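PDB 2HLJ: betainyl-CoA thiolase from Pseudomonas putida, which probably acts on acyl-CoA thioesters such as betainyl-CoA, as a thioesterase or acyltransferase of the hot-dog fold. Local coordinates for residues H22-Y28 with Y66-K71; S56-A62 with E109-V115; A4-Y8 with Y34-L39; Q81-F85 with L133-V137. One frame throughout, in Å; residues are numbered along the deposited sequence. Where two conformers were deposited one is given.

Interaction 1: H22-Y28 with Y66-K71; sequences HLRDAFY and YLHEVK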
loop_
_atom_site.group_PDB
_atom_site.type_symbol
_atom_site.label_atom_id
_atom_site.label_comp_id
_atom_site.label_asym_id
_atom_site.label_seq_id
_atom_site.Cartn_x
_atom_site.Cartn_y
_atom_site.Cartn_z
ATOM N N HIS A 22 6.243 14.549 7.248
ATOM C CA HIS A 22 6.407 13.088 7.192
ATOM C C HIS A 22 5.830 12.455 5.936
ATOM O O HIS A 22 4.726 12.779 5.504
ATOM C CB HIS A 22 5.796 12.435 8.405
ATOM C CG HIS A 22 6.537 12.735 9.662
ATOM N ND1 HIS A 22 5.920 12.811 10.887
ATOM C CD2 HIS A 22 7.838 13.052 9.872
ATOM C CE1 HIS A 22 6.815 13.126 11.804
ATOM N NE2 HIS A 22 7.988 13.265 11.218
ATOM N N LEU A 23 6.597 11.525 5.379
ATOM C CA LEU A 23 6.209 10.765 4.211
ATOM C C LEU A 23 4.836 10.111 4.459
ATOM O O LEU A 23 4.647 9.374 5.439
ATOM C CB LEU A 23 7.287 9.722 3.916
ATOM C CG LEU A 23 7.141 8.857 2.651
ATOM C CD1 LEU A 23 7.053 9.711 1.409
ATOM C CD2 LEU A 23 8.274 7.876 2.561
ATOM N N ARG A 24 3.878 10.400 3.577
ATOM C CA ARG A 24 2.543 9.764 3.633
ATOM C C ARG A 24 2.647 8.274 3.300
ATOM O O ARG A 24 3.488 7.872 2.471
ATOM C CB ARG A 24 1.572 10.487 2.681
ATOM C CG ARG A 24 0.182 9.831 2.590
ATOM C CD ARG A 24 -0.649 10.476 1.510
ATOM N NE ARG A 24 -0.994 11.854 1.834
ATOM C CZ ARG A 24 -1.977 12.189 2.668
ATOM N NH1 ARG A 24 -2.724 11.255 3.293
ATOM N NH2 ARG A 24 -2.199 13.472 2.895
ATOM N N ASP A 25 1.804 7.467 3.948
ATOM C CA ASP A 25 1.824 6.008 3.838
ATOM C C ASP A 25 1.827 5.526 2.383
ATOM O O ASP A 25 2.602 4.627 2.016
ATOM C CB ASP A 25 0.636 5.358 4.605
ATOM C CG ASP A 25 -0.756 5.959 4.246
ATOM O OD1 ASP A 25 -0.918 6.821 3.317
ATOM O OD2 ASP A 25 -1.698 5.579 4.953
ATOM N N ALA A 26 1.015 6.160 1.535
ATOM C CA ALA A 26 0.895 5.679 0.153
ATOM C C ALA A 26 2.186 5.881 -0.658
ATOM O O ALA A 26 2.461 5.156 -1.626
ATOM C CB ALA A 26 -0.278 6.345 -0.533
ATOM N N PHE A 27 2.968 6.886 -0.269
ATOM C CA PHE A 27 4.165 7.242 -1.006
ATOM C C PHE A 27 5.337 6.334 -0.631
ATOM O O PHE A 27 6.276 6.205 -1.418
ATOM C CB PHE A 27 4.493 8.732 -0.885
ATOM C CG PHE A 27 3.523 9.627 -1.633
ATOM C CD1 PHE A 27 3.322 9.467 -2.982
ATOM C CD2 PHE A 27 2.787 10.602 -0.968
ATOM C CE1 PHE A 27 2.407 10.268 -3.665
ATOM C CE2 PHE A 27 1.880 11.387 -1.630
ATOM C CZ PHE A 27 1.691 11.217 -2.988
ATOM N N TYR A 28 5.282 5.667 0.525
ATOM C CA TYR A 28 6.238 4.552 0.758
ATOM C C TYR A 28 5.976 3.488 -0.310
ATOM O O TYR A 28 6.907 3.007 -0.960
ATOM C CB TYR A 28 6.045 3.883 2.096
ATOM C CG TYR A 28 6.387 4.598 3.382
ATOM C CD1 TYR A 28 5.552 5.565 3.900
ATOM C CD2 TYR A 28 7.484 4.193 4.161
ATOM C CE1 TYR A 28 5.829 6.163 5.098
ATOM C CE2 TYR A 28 7.763 4.777 5.381
ATOM C CZ TYR A 28 6.921 5.770 5.852
ATOM O OH TYR A 28 7.152 6.384 7.077
ATOM N N TYR A 66 5.013 -0.310 8.368
ATOM C CA TYR A 66 5.709 0.971 8.480
ATOM C C TYR A 66 6.335 1.043 9.865
ATOM O O TYR A 66 5.616 1.080 10.850
ATOM C CB TYR A 66 4.729 2.122 8.309
ATOM C CG TYR A 66 3.922 2.097 7.035
ATOM C CD1 TYR A 66 2.676 1.455 6.980
ATOM C CD2 TYR A 66 4.332 2.825 5.917
ATOM C CE1 TYR A 66 1.917 1.480 5.832
ATOM C CE2 TYR A 66 3.568 2.864 4.792
ATOM C CZ TYR A 66 2.379 2.184 4.736
ATOM O OH TYR A 66 1.650 2.247 3.565
ATOM N N LEU A 67 7.667 0.978 9.924
ATOM C CA LEU A 67 8.399 0.940 11.190
ATOM C C LEU A 67 8.822 2.331 11.643
ATOM O O LEU A 67 8.904 2.577 12.835
ATOM C CB LEU A 67 9.616 0.011 11.082
ATOM C CG LEU A 67 9.352 -1.478 10.812
ATOM C CD1 LEU A 67 8.238 -2.050 11.713
ATOM C CD2 LEU A 67 9.010 -1.767 9.379
ATOM N N HIS A 68 9.054 3.245 10.698
ATOM C CA HIS A 68 9.563 4.569 11.009
ATOM C C HIS A 68 9.062 5.621 10.042
ATOM O O HIS A 68 8.872 5.386 8.831
ATOM C CB HIS A 68 11.080 4.568 10.961
ATOM C CG HIS A 68 11.694 3.665 11.974
ATOM N ND1 HIS A 68 11.846 4.035 13.291
ATOM C CD2 HIS A 68 12.138 2.391 11.883
ATOM C CE1 HIS A 68 12.387 3.034 13.963
ATOM N NE2 HIS A 68 12.566 2.022 13.134
ATOM N N GLU A 69 8.814 6.780 10.615
ATOM C CA GLU A 69 8.524 7.993 9.847
ATOM C C GLU A 69 9.728 8.356 9.016
ATOM O O GLU A 69 10.877 8.081 9.388
ATOM C CB GLU A 69 8.137 9.150 10.779
ATOM C CG GLU A 69 9.324 9.797 11.520
ATOM C CD GLU A 69 9.996 8.857 12.554
ATOM O OE1 GLU A 69 9.335 7.894 13.032
ATOM O OE2 GLU A 69 11.183 9.088 12.891
ATOM N N VAL A 70 9.468 8.986 7.879
ATOM C CA VAL A 70 10.525 9.438 7.009
ATOM C C VAL A 70 10.257 10.892 6.720
ATOM O O VAL A 70 9.157 11.269 6.325
ATOM C CB VAL A 70 10.578 8.590 5.719
ATOM C CG1 VAL A 70 11.677 9.064 4.828
ATOM C CG2 VAL A 70 10.774 7.106 6.079
ATOM N N LYS A 71 11.260 11.717 6.959
ATOM C CA LYS A 71 11.083 13.140 6.922
ATOM C C LYS A 71 11.442 13.718 5.539
ATOM O O LYS A 71 12.215 13.139 4.762
ATOM C CB LYS A 71 11.914 13.818 8.035
ATOM C CG LYS A 71 11.545 13.450 9.476
ATOM C CD LYS A 71 12.502 14.130 10.435
ATOM C CE LYS A 71 12.229 13.798 11.902
ATOM N NZ LYS A 71 10.855 14.180 12.362
HETATM O O HOH W 1 6.535 9.011 7.362
#
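Y28 and Y66 form a T-shaped aromatic pair at the start of helix 25-43, the long helix of this hot-dog fold, where it meets the end of strand 57-66 and the loop that follows. The edge of Y66 points at the face of Y28, with the planes at 81° and CE2 of Y66 3.5 Å from CD1 of Y28. L23 CD2 lies over the opposite face, so the Y28 ring is held between a leucine and a tyrosine. With CG beside its own backbone N (chi1 -69°), Y28 carries its hydroxyl to the loop and donates to H68 O at 2.7 Å, tilted out of the carbonyl plane. A water donates to the same Y28 OH and to L23 O, and accepts from V70 N, tying the two segments together. A phenylalanine in place of Y28 would probably keep the ring packing but leave H68 O and this water without their hydroxyl mate. L23 N gives V70 O a short, nearly straight bond of 2.7 Å, next to the single bridge that joins H22 to K71. The hydroxyl of Y66 donates weakly to D25 O, while the carboxylate of D25 turns away to S33 and T59 of the second subunit. E69 CB sits over the centre of the H22 imidazole at 4.0 Å, and K71 NZ, near the ring plane, makes a weak bond of 3.2 Å to H22 NE2.

Interaction 2: S56-A62 with E109-V115; sequences SLFTLEA and EQMLLHV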
loop_
_atom_site.group_PDB
_atom_site.type_symbol
_atom_site.label_atom_id
_atom_site.label_comp_id
_atom_site.label_asym_id
_atom_site.label_seq_id
_atom_site.Cartn_x
_atom_site.Cartn_y
_atom_site.Cartn_z
ATOM N N SER A 56 3.655 -4.503 -17.668
ATOM C CA SER A 56 2.980 -5.802 -17.864
ATOM C C SER A 56 2.740 -6.538 -16.555
ATOM O O SER A 56 2.406 -7.726 -16.579
ATOM C CB SER A 56 3.841 -6.721 -18.739
ATOM O OG SER A 56 5.127 -6.861 -18.150
ATOM N N LEU A 57 2.954 -5.884 -15.414
ATOM C CA LEU A 57 2.682 -6.508 -14.116
ATOM C C LEU A 57 1.471 -5.850 -13.447
ATOM O O LEU A 57 1.390 -4.634 -13.387
ATOM C CB LEU A 57 3.876 -6.356 -13.194
ATOM C CG LEU A 57 5.144 -7.097 -13.559
ATOM C CD1 LEU A 57 6.132 -6.882 -12.446
ATOM C CD2 LEU A 57 4.891 -8.588 -13.784
ATOM N N PHE A 58 0.554 -6.648 -12.935
ATOM C CA PHE A 58 -0.547 -6.137 -12.146
ATOM C C PHE A 58 -0.290 -6.588 -10.713
ATOM O O PHE A 58 -0.105 -7.781 -10.458
ATOM C CB PHE A 58 -1.867 -6.710 -12.675
ATOM C CG PHE A 58 -3.111 -6.268 -11.896
ATOM C CD1 PHE A 58 -3.597 -4.962 -11.996
ATOM C CD2 PHE A 58 -3.786 -7.166 -11.071
ATOM C CE1 PHE A 58 -4.745 -4.563 -11.289
ATOM C CE2 PHE A 58 -4.938 -6.789 -10.358
ATOM C CZ PHE A 58 -5.419 -5.487 -10.462
ATOM N N THR A 59 -0.235 -5.654 -9.777
ATOM C CA THR A 59 -0.049 -6.051 -8.396
ATOM C C THR A 59 -1.358 -6.666 -7.906
ATOM O O THR A 59 -2.391 -6.027 -7.990
ATOM C CB THR A 59 0.340 -4.882 -7.516
ATOM O OG1 THR A 59 1.482 -4.204 -8.070
ATOM C CG2 THR A 59 0.695 -5.412 -6.128
ATOM N N LEU A 60 -1.299 -7.912 -7.453
ATOM C CA LEU A 60 -2.472 -8.637 -6.977
ATOM C C LEU A 60 -2.793 -8.265 -5.524
ATOM O O LEU A 60 -3.952 -8.124 -5.156
ATOM C CB LEU A 60 -2.252 -10.149 -7.075
ATOM C CG LEU A 60 -2.208 -10.718 -8.485
ATOM C CD1 LEU A 60 -1.781 -12.165 -8.469
ATOM C CD2 LEU A 60 -3.561 -10.537 -9.132
ATOM N N GLU A 61 -1.744 -8.085 -4.732
ATOM C CA GLU A 61 -1.853 -8.076 -3.282
ATOM C C GLU A 61 -0.538 -7.591 -2.702
ATOM O O GLU A 61 0.526 -7.925 -3.209
ATOM C CB GLU A 61 -2.116 -9.508 -2.813
ATOM C CG GLU A 61 -2.644 -9.664 -1.420
ATOM C CD GLU A 61 -3.008 -11.108 -1.093
ATOM O OE1 GLU A 61 -2.933 -12.012 -1.970
ATOM O OE2 GLU A 61 -3.403 -11.333 0.056
ATOM N N ALA A 62 -0.607 -6.829 -1.618
ATOM C CA ALA A 62 0.569 -6.361 -0.929
ATOM C C ALA A 62 0.267 -6.150 0.539
ATOM O O ALA A 62 -0.859 -5.768 0.915
ATOM C CB ALA A 62 1.074 -5.041 -1.552
ATOM N N GLU A 109 5.712 -7.014 1.359
ATOM C CA GLU A 109 5.642 -8.278 0.662
ATOM C C GLU A 109 4.567 -8.131 -0.390
ATOM O O GLU A 109 3.490 -7.650 -0.076
ATOM C CB GLU A 109 5.221 -9.378 1.662
ATOM C CG GLU A 109 5.302 -10.783 1.085
ATOM C CD GLU A 109 4.684 -11.835 1.984
ATOM O OE1 GLU A 109 4.165 -11.473 3.073
ATOM O OE2 GLU A 109 4.733 -13.032 1.605
ATOM N N GLN A 110 4.838 -8.538 -1.631
ATOM C CA GLN A 110 3.890 -8.348 -2.700
ATOM C C GLN A 110 3.844 -9.523 -3.612
ATOM O O GLN A 110 4.847 -10.220 -3.792
ATOM C CB GLN A 110 4.278 -7.144 -3.562
ATOM C CG GLN A 110 4.769 -5.980 -2.742
ATOM C CD GLN A 110 4.761 -4.713 -3.513
ATOM O OE1 GLN A 110 4.829 -4.722 -4.738
ATOM N NE2 GLN A 110 4.688 -3.608 -2.808
HETATM N N MSE A 111 2.677 -9.710 -4.205
HETATM C CA MSE A 111 2.487 -10.691 -5.262
HETATM C C MSE A 111 2.029 -9.969 -6.529
HETATM O O MSE A 111 1.073 -9.207 -6.502
HETATM C CB MSE A 111 1.444 -11.733 -4.834
HETATM C CG MSE A 111 1.211 -12.815 -5.875
HETATM SE SE MSE A 111 2.701 -14.026 -5.955
HETATM C CE MSE A 111 2.492 -14.885 -4.226
ATOM N N LEU A 112 2.712 -10.230 -7.633
ATOM C CA LEU A 112 2.471 -9.531 -8.898
ATOM C C LEU A 112 2.185 -10.565 -9.985
ATOM O O LEU A 112 2.737 -11.655 -9.941
ATOM C CB LEU A 112 3.711 -8.720 -9.262
ATOM C CG LEU A 112 4.321 -7.800 -8.192
ATOM C CD1 LEU A 112 5.784 -7.925 -8.169
ATOM C CD2 LEU A 112 3.929 -6.344 -8.500
ATOM N N LEU A 113 1.273 -10.222 -10.893
ATOM C CA LEU A 113 0.824 -11.067 -11.996
ATOM C C LEU A 113 1.330 -10.500 -13.307
ATOM O O LEU A 113 1.156 -9.290 -13.573
ATOM C CB LEU A 113 -0.716 -11.097 -12.047
ATOM C CG LEU A 113 -1.366 -11.884 -13.197
ATOM C CD1 LEU A 113 -1.012 -13.344 -13.102
ATOM C CD2 LEU A 113 -2.869 -11.720 -13.209
ATOM N N HIS A 114 1.944 -11.359 -14.125
ATOM C CA HIS A 114 2.357 -10.961 -15.462
ATOM C C HIS A 114 1.145 -11.084 -16.361
ATOM O O HIS A 114 0.526 -12.137 -16.448
ATOM C CB HIS A 114 3.526 -11.817 -15.970
ATOM C CG HIS A 114 4.088 -11.388 -17.300
ATOM N ND1 HIS A 114 4.391 -12.291 -18.293
ATOM C CD2 HIS A 114 4.441 -10.169 -17.784
ATOM C CE1 HIS A 114 4.880 -11.644 -19.345
ATOM N NE2 HIS A 114 4.923 -10.356 -19.063
ATOM N N VAL A 115 0.816 -10.003 -17.037
ATOM C CA VAL A 115 -0.426 -9.931 -17.808
ATOM C C VAL A 115 -0.128 -9.747 -19.286
ATOM O O VAL A 115 0.793 -9.056 -19.654
ATOM C CB VAL A 115 -1.383 -8.803 -17.310
ATOM C CG1 VAL A 115 -1.691 -8.978 -15.856
ATOM C CG2 VAL A 115 -0.807 -7.432 -17.545
#
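M111, present as selenomethionine, L113 and S56 carry much of the burial between strands 57-62 and 109-114, which run antiparallel. M111 is joined twice to the partner strand: L60 N donates to M111 O at 2.9 Å, and M111 N donates to E61 O at 3.0 Å. Two residues thus face one, and the extra residue brings the L60 side chain round toward strand 109-114, where it crosses that of M111 obliquely, L60 CD1 4.0 Å from M111 CG. L113 forms a regular hydrogen-bonded pair with F58, each giving its N-H to the other's carbonyl at 2.8 Å between N and O. L113 CB packs 3.9 Å from L60 CG, so L60 bridges the side chains of M111 and L113. S56 closes the far end: its carbonyl accepts V115 N at 2.8 Å, and its hydroxyl lies in the plane of the H114 imidazole at the ring edge, OG to CD2 3.4 Å. Both that hydroxyl and H114 NE2 bond to D46. On the face bearing T59 and L112, OG1 of T59 lies 3.3 Å from L112 CD2 and bonds to D25 of the second subunit. E61 and A62 also pair with a strand of that subunit, which carries the sheet across the interface. The arrangement is an antiparallel ladder with a classic beta bulge at L60 and E61, within the curved sheet of a hot-dog fold.

Interaction 3: A4-Y8 with Y34-L39; sequences ALITY and YATDAL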
loop_
_atom_site.group_PDB
_atom_site.type_symbol
_atom_site.label_atom_id
_atom_site.label_comp_id
_atom_site.label_asym_id
_atom_site.label_seq_id
_atom_site.Cartn_x
_atom_site.Cartn_y
_atom_site.Cartn_z
ATOM N N ALA A 4 23.622 -6.287 -0.900
ATOM C CA ALA A 4 22.234 -6.440 -1.284
ATOM C C ALA A 4 21.887 -5.753 -2.609
ATOM O O ALA A 4 22.507 -4.770 -3.002
ATOM C CB ALA A 4 21.376 -5.858 -0.220
ATOM N N LEU A 5 20.846 -6.255 -3.268
ATOM C CA LEU A 5 20.324 -5.617 -4.455
ATOM C C LEU A 5 19.569 -4.325 -4.097
ATOM O O LEU A 5 18.569 -4.380 -3.399
ATOM C CB LEU A 5 19.391 -6.583 -5.205
ATOM C CG LEU A 5 18.773 -6.041 -6.507
ATOM C CD1 LEU A 5 19.833 -5.744 -7.594
ATOM C CD2 LEU A 5 17.744 -6.997 -7.043
ATOM N N ILE A 6 20.058 -3.186 -4.597
ATOM C CA ILE A 6 19.356 -1.900 -4.528
ATOM C C ILE A 6 18.694 -1.617 -5.887
ATOM O O ILE A 6 19.340 -1.624 -6.914
ATOM C CB ILE A 6 20.311 -0.753 -4.122
ATOM C CG1 ILE A 6 20.854 -1.016 -2.726
ATOM C CG2 ILE A 6 19.605 0.599 -4.148
ATOM C CD1 ILE A 6 21.918 -0.077 -2.283
ATOM N N THR A 7 17.386 -1.384 -5.881
ATOM C CA THR A 7 16.618 -1.250 -7.110
ATOM C C THR A 7 16.210 0.185 -7.409
ATOM O O THR A 7 15.899 0.544 -8.570
ATOM C CB THR A 7 15.385 -2.128 -7.031
ATOM O OG1 THR A 7 14.829 -2.035 -5.735
ATOM C CG2 THR A 7 15.775 -3.543 -7.251
ATOM N N TYR A 8 16.231 1.026 -6.379
ATOM C CA TYR A 8 15.685 2.374 -6.517
ATOM C C TYR A 8 16.213 3.272 -5.428
ATOM O O TYR A 8 16.340 2.848 -4.296
ATOM C CB TYR A 8 14.137 2.345 -6.541
ATOM C CG TYR A 8 13.523 3.650 -7.002
ATOM C CD1 TYR A 8 13.563 4.002 -8.332
ATOM C CD2 TYR A 8 12.941 4.542 -6.103
ATOM C CE1 TYR A 8 13.018 5.181 -8.778
ATOM C CE2 TYR A 8 12.396 5.745 -6.544
ATOM C CZ TYR A 8 12.438 6.052 -7.890
ATOM O OH TYR A 8 11.912 7.238 -8.397
ATOM N N TYR A 34 7.978 2.017 -7.984
ATOM C CA TYR A 34 9.057 2.423 -8.854
ATOM C C TYR A 34 10.194 1.417 -8.770
ATOM O O TYR A 34 10.802 1.114 -9.764
ATOM C CB TYR A 34 9.571 3.792 -8.487
ATOM C CG TYR A 34 8.628 4.953 -8.743
ATOM C CD1 TYR A 34 7.655 4.910 -9.746
ATOM C CD2 TYR A 34 8.758 6.121 -8.017
ATOM C CE1 TYR A 34 6.808 5.996 -9.972
ATOM C CE2 TYR A 34 7.944 7.209 -8.253
ATOM C CZ TYR A 34 6.967 7.147 -9.221
ATOM O OH TYR A 34 6.149 8.249 -9.425
ATOM N N ALA A 35 10.435 0.886 -7.583
ATOM C CA ALA A 35 11.435 -0.173 -7.399
ATOM C C ALA A 35 11.078 -1.433 -8.193
ATOM O O ALA A 35 11.963 -2.064 -8.792
ATOM C CB ALA A 35 11.596 -0.520 -5.927
ATOM N N THR A 36 9.798 -1.823 -8.161
ATOM C CA THR A 36 9.297 -2.967 -8.956
ATOM C C THR A 36 9.526 -2.708 -10.446
ATOM O O THR A 36 10.012 -3.571 -11.172
ATOM C CB THR A 36 7.802 -3.200 -8.702
ATOM O OG1 THR A 36 7.576 -3.537 -7.327
ATOM C CG2 THR A 36 7.250 -4.328 -9.595
ATOM N N ASP A 37 9.249 -1.486 -10.897
ATOM C CA ASP A 37 9.485 -1.148 -12.304
ATOM C C ASP A 37 10.985 -1.283 -12.703
ATOM O O ASP A 37 11.344 -1.822 -13.758
ATOM C CB ASP A 37 8.984 0.256 -12.628
ATOM C CG ASP A 37 7.475 0.417 -12.453
ATOM O OD1 ASP A 37 6.741 -0.573 -12.238
ATOM O OD2 ASP A 37 7.021 1.573 -12.509
ATOM N N ALA A 38 11.846 -0.753 -11.870
ATOM C CA ALA A 38 13.282 -0.861 -12.062
ATOM C C ALA A 38 13.773 -2.307 -12.030
ATOM O O ALA A 38 14.691 -2.653 -12.749
ATOM C CB ALA A 38 14.013 -0.029 -10.994
ATOM N N LEU A 39 13.186 -3.144 -11.196
ATOM C CA LEU A 39 13.526 -4.557 -11.203
ATOM C C LEU A 39 13.179 -5.196 -12.562
ATOM O O LEU A 39 13.940 -6.006 -13.086
ATOM C CB LEU A 39 12.794 -5.282 -10.086
ATOM C CG LEU A 39 13.160 -6.752 -9.924
ATOM C CD1 LEU A 39 14.630 -6.970 -9.575
ATOM C CD2 LEU A 39 12.242 -7.409 -8.933
#
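Y8 lays one face of its ring against the CB of Y34, a CH-pi contact in which that carbon stands 3.7 Å from the ring centroid, almost straight above it. The two tyrosine side chains run side by side and point the same way, their planes inclined at 50°, and the Y8 hydroxyl comes 3.4 Å from CD2 of Y34. A chi1 of -167° puts CG of Y8 opposite the backbone N and brings the ring beside Y34. Apolar packing continues the contact, with the CB of Y8 3.9 Å from the CB of A35. The side chains of L5 and L39 cross at about a right angle, CD2 to CD1 4.0 Å. Polar atoms also meet methyl groups: OG1 of T7 lies 3.6 Å from CB of A35, and the carbonyl O of T7 makes a close approach of 3.1 Å to CB of A38. The hydroxyl of T7 finds its polar partner in T80 of the adjoining strand. Strand 6-8 crosses helix 34-39 at 116°, in the sheet-on-helix packing of the hot-dog fold. The patch puts a strand that is outermost within this chain, hydrogen-bonded to strand 75-85 through L5, T7 and Y8, against the flank of helix 25-43. A35 also packs on V78 of strand 75-85, and on another side of the helix T36 rests on Q110 and L112 of strand 104-114.

Interaction 4: Q81-F85 with L133-V137; sequences QILGF and LNHLV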
loop_
_atom_site.group_PDB
_atom_site.type_symbol
_atom_site.label_atom_id
_atom_site.label_comp_id
_atom_site.label_asym_id
_atom_site.label_seq_id
_atom_site.Cartn_x
_atom_site.Cartn_y
_atom_site.Cartn_z
ATOM N N GLN A 81 14.199 -8.346 -2.704
ATOM C CA GLN A 81 14.441 -9.799 -2.832
ATOM C C GLN A 81 13.284 -10.485 -3.551
ATOM O O GLN A 81 12.093 -10.126 -3.382
ATOM C CB GLN A 81 14.588 -10.445 -1.483
ATOM C CG GLN A 81 15.659 -9.860 -0.628
ATOM C CD GLN A 81 15.955 -10.729 0.600
ATOM O OE1 GLN A 81 16.142 -11.929 0.482
ATOM N NE2 GLN A 81 16.019 -10.102 1.773
ATOM N N ILE A 82 13.641 -11.483 -4.349
ATOM C CA ILE A 82 12.685 -12.319 -5.028
ATOM C C ILE A 82 12.480 -13.520 -4.111
ATOM O O ILE A 82 13.411 -14.257 -3.834
ATOM C CB ILE A 82 13.193 -12.709 -6.451
ATOM C CG1 ILE A 82 13.253 -11.443 -7.322
ATOM C CG2 ILE A 82 12.284 -13.759 -7.100
ATOM C CD1 ILE A 82 14.027 -11.618 -8.590
ATOM N N LEU A 83 11.256 -13.681 -3.623
ATOM C CA LEU A 83 10.933 -14.743 -2.693
ATOM C C LEU A 83 10.528 -16.007 -3.416
ATOM O O LEU A 83 10.621 -17.088 -2.856
ATOM C CB LEU A 83 9.799 -14.313 -1.780
ATOM C CG LEU A 83 10.038 -12.996 -1.067
ATOM C CD1 LEU A 83 8.782 -12.580 -0.323
ATOM C CD2 LEU A 83 11.263 -13.130 -0.174
ATOM N N GLY A 84 10.099 -15.883 -4.667
ATOM C CA GLY A 84 9.522 -17.035 -5.384
ATOM C C GLY A 84 8.869 -16.561 -6.664
ATOM O O GLY A 84 8.616 -15.376 -6.818
ATOM N N PHE A 85 8.652 -17.469 -7.612
ATOM C CA PHE A 85 7.885 -17.147 -8.800
ATOM C C PHE A 85 7.380 -18.418 -9.432
ATOM O O PHE A 85 7.929 -19.495 -9.171
ATOM C CB PHE A 85 8.697 -16.299 -9.792
ATOM C CG PHE A 85 9.873 -17.004 -10.396
ATOM C CD1 PHE A 85 9.733 -17.760 -11.546
ATOM C CD2 PHE A 85 11.131 -16.889 -9.828
ATOM C CE1 PHE A 85 10.838 -18.378 -12.115
ATOM C CE2 PHE A 85 12.230 -17.527 -10.373
ATOM C CZ PHE A 85 12.095 -18.252 -11.524
ATOM N N LEU A 133 15.726 -14.250 -13.520
ATOM C CA LEU A 133 15.171 -14.369 -12.180
ATOM C C LEU A 133 15.973 -15.356 -11.316
ATOM O O LEU A 133 16.271 -15.085 -10.155
ATOM C CB LEU A 133 13.691 -14.816 -12.249
ATOM C CG LEU A 133 12.704 -13.761 -12.762
ATOM C CD1 LEU A 133 11.319 -14.336 -12.999
ATOM C CD2 LEU A 133 12.625 -12.579 -11.828
ATOM N N ASN A 134 16.322 -16.501 -11.882
ATOM C CA ASN A 134 17.143 -17.475 -11.143
ATOM C C ASN A 134 18.523 -16.904 -10.793
ATOM O O ASN A 134 19.050 -17.155 -9.705
ATOM C CB ASN A 134 17.304 -18.756 -11.935
ATOM C CG ASN A 134 16.022 -19.580 -12.012
ATOM O OD1 ASN A 134 15.196 -19.553 -11.120
ATOM N ND2 ASN A 134 15.892 -20.349 -13.069
ATOM N N HIS A 135 19.107 -16.141 -11.717
ATOM C CA HIS A 135 20.415 -15.479 -11.483
ATOM C C HIS A 135 20.354 -14.543 -10.261
ATOM O O HIS A 135 21.192 -14.602 -9.345
ATOM C CB HIS A 135 20.813 -14.713 -12.738
ATOM C CG HIS A 135 22.137 -14.019 -12.639
ATOM N ND1 HIS A 135 23.330 -14.707 -12.597
ATOM C CD2 HIS A 135 22.459 -12.705 -12.579
ATOM C CE1 HIS A 135 24.329 -13.849 -12.501
ATOM N NE2 HIS A 135 23.832 -12.628 -12.496
ATOM N N LEU A 136 19.338 -13.690 -10.236
ATOM C CA LEU A 136 19.125 -12.766 -9.102
ATOM C C LEU A 136 18.904 -13.482 -7.787
ATOM O O LEU A 136 19.449 -13.112 -6.749
ATOM C CB LEU A 136 17.935 -11.849 -9.375
ATOM C CG LEU A 136 18.204 -10.673 -10.308
ATOM C CD1 LEU A 136 16.921 -9.906 -10.486
ATOM C CD2 LEU A 136 19.288 -9.780 -9.725
ATOM N N VAL A 137 18.066 -14.494 -7.825
ATOM C CA VAL A 137 17.818 -15.343 -6.655
ATOM C C VAL A 137 19.106 -15.971 -6.105
ATOM O O VAL A 137 19.343 -15.942 -4.890
ATOM C CB VAL A 137 16.754 -16.405 -6.994
ATOM C CG1 VAL A 137 16.639 -17.495 -5.912
ATOM C CG2 VAL A 137 15.383 -15.698 -7.219
#
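L133 O accepts V137 N at 3.0 Å, a bond of the helix whose L133, L136 and V137 pack on strand 81-85. I82 divides its two arms between them. Its CD1, at the end of an extended CG1 branch, touches L133 CD2 at 3.7 Å and L136 CD1 at 3.9 Å, while CG2 meets V137 CG2 at 3.7 Å. F85 has CG between its backbone N and carbonyl carbon (chi1 66°), a setting that lays the ring against L133. CD1 of L133 stands 3.9 Å above the ring centre in a CH-pi contact, and L133 CB comes 3.6 Å from CE2 of F85. N134 approaches differently: its OD1 lies near the ring plane at the edge, 3.4 Å from F85 CZ, so a partly negative oxygen faces the ring's hydrogens and not its pi cloud. An alanine in place of F85 would probably open a gap beside L133 and strip N134 OD1 of this edge contact. I82 and F85 are three apart yet point to the same helix, as fits the classic beta bulge at L83 and G84, which both face H91 of strand 89-98. I82 N bonds to Q140 OE1 outside the contact. The joint itself rests on the packing of I82 among L133, L136 and V137, and of F85 against L133, with van der Waals and CH-pi contacts in place of polar bonds.

In the fold
The four contacts show how a hot-dog fold wraps one antiparallel sheet round its long helix. Interactions 1 and 3 both use helix 25-43, at its start and further along, with centres about 18 Å apart. Interactions 2, 3 and 4 reach the same sheet: 2 joins strands 57-66 and 104-114, while 3 and 4 involve the neighbouring strands 6-11 and 75-85. L39 touches L136, so helix 127-138 continues the packing of interaction 3 into interaction 4, and T36 links interactions 2 and 3. Interactions 1 and 4 lie farthest apart, about 27 Å between centres. Along the chain, 1 and 2 alternate, whereas 3 closes before 4 opens. D25 of one subunit bonds T59 of the other, so interactions 1 and 2 meet at the dimer interface.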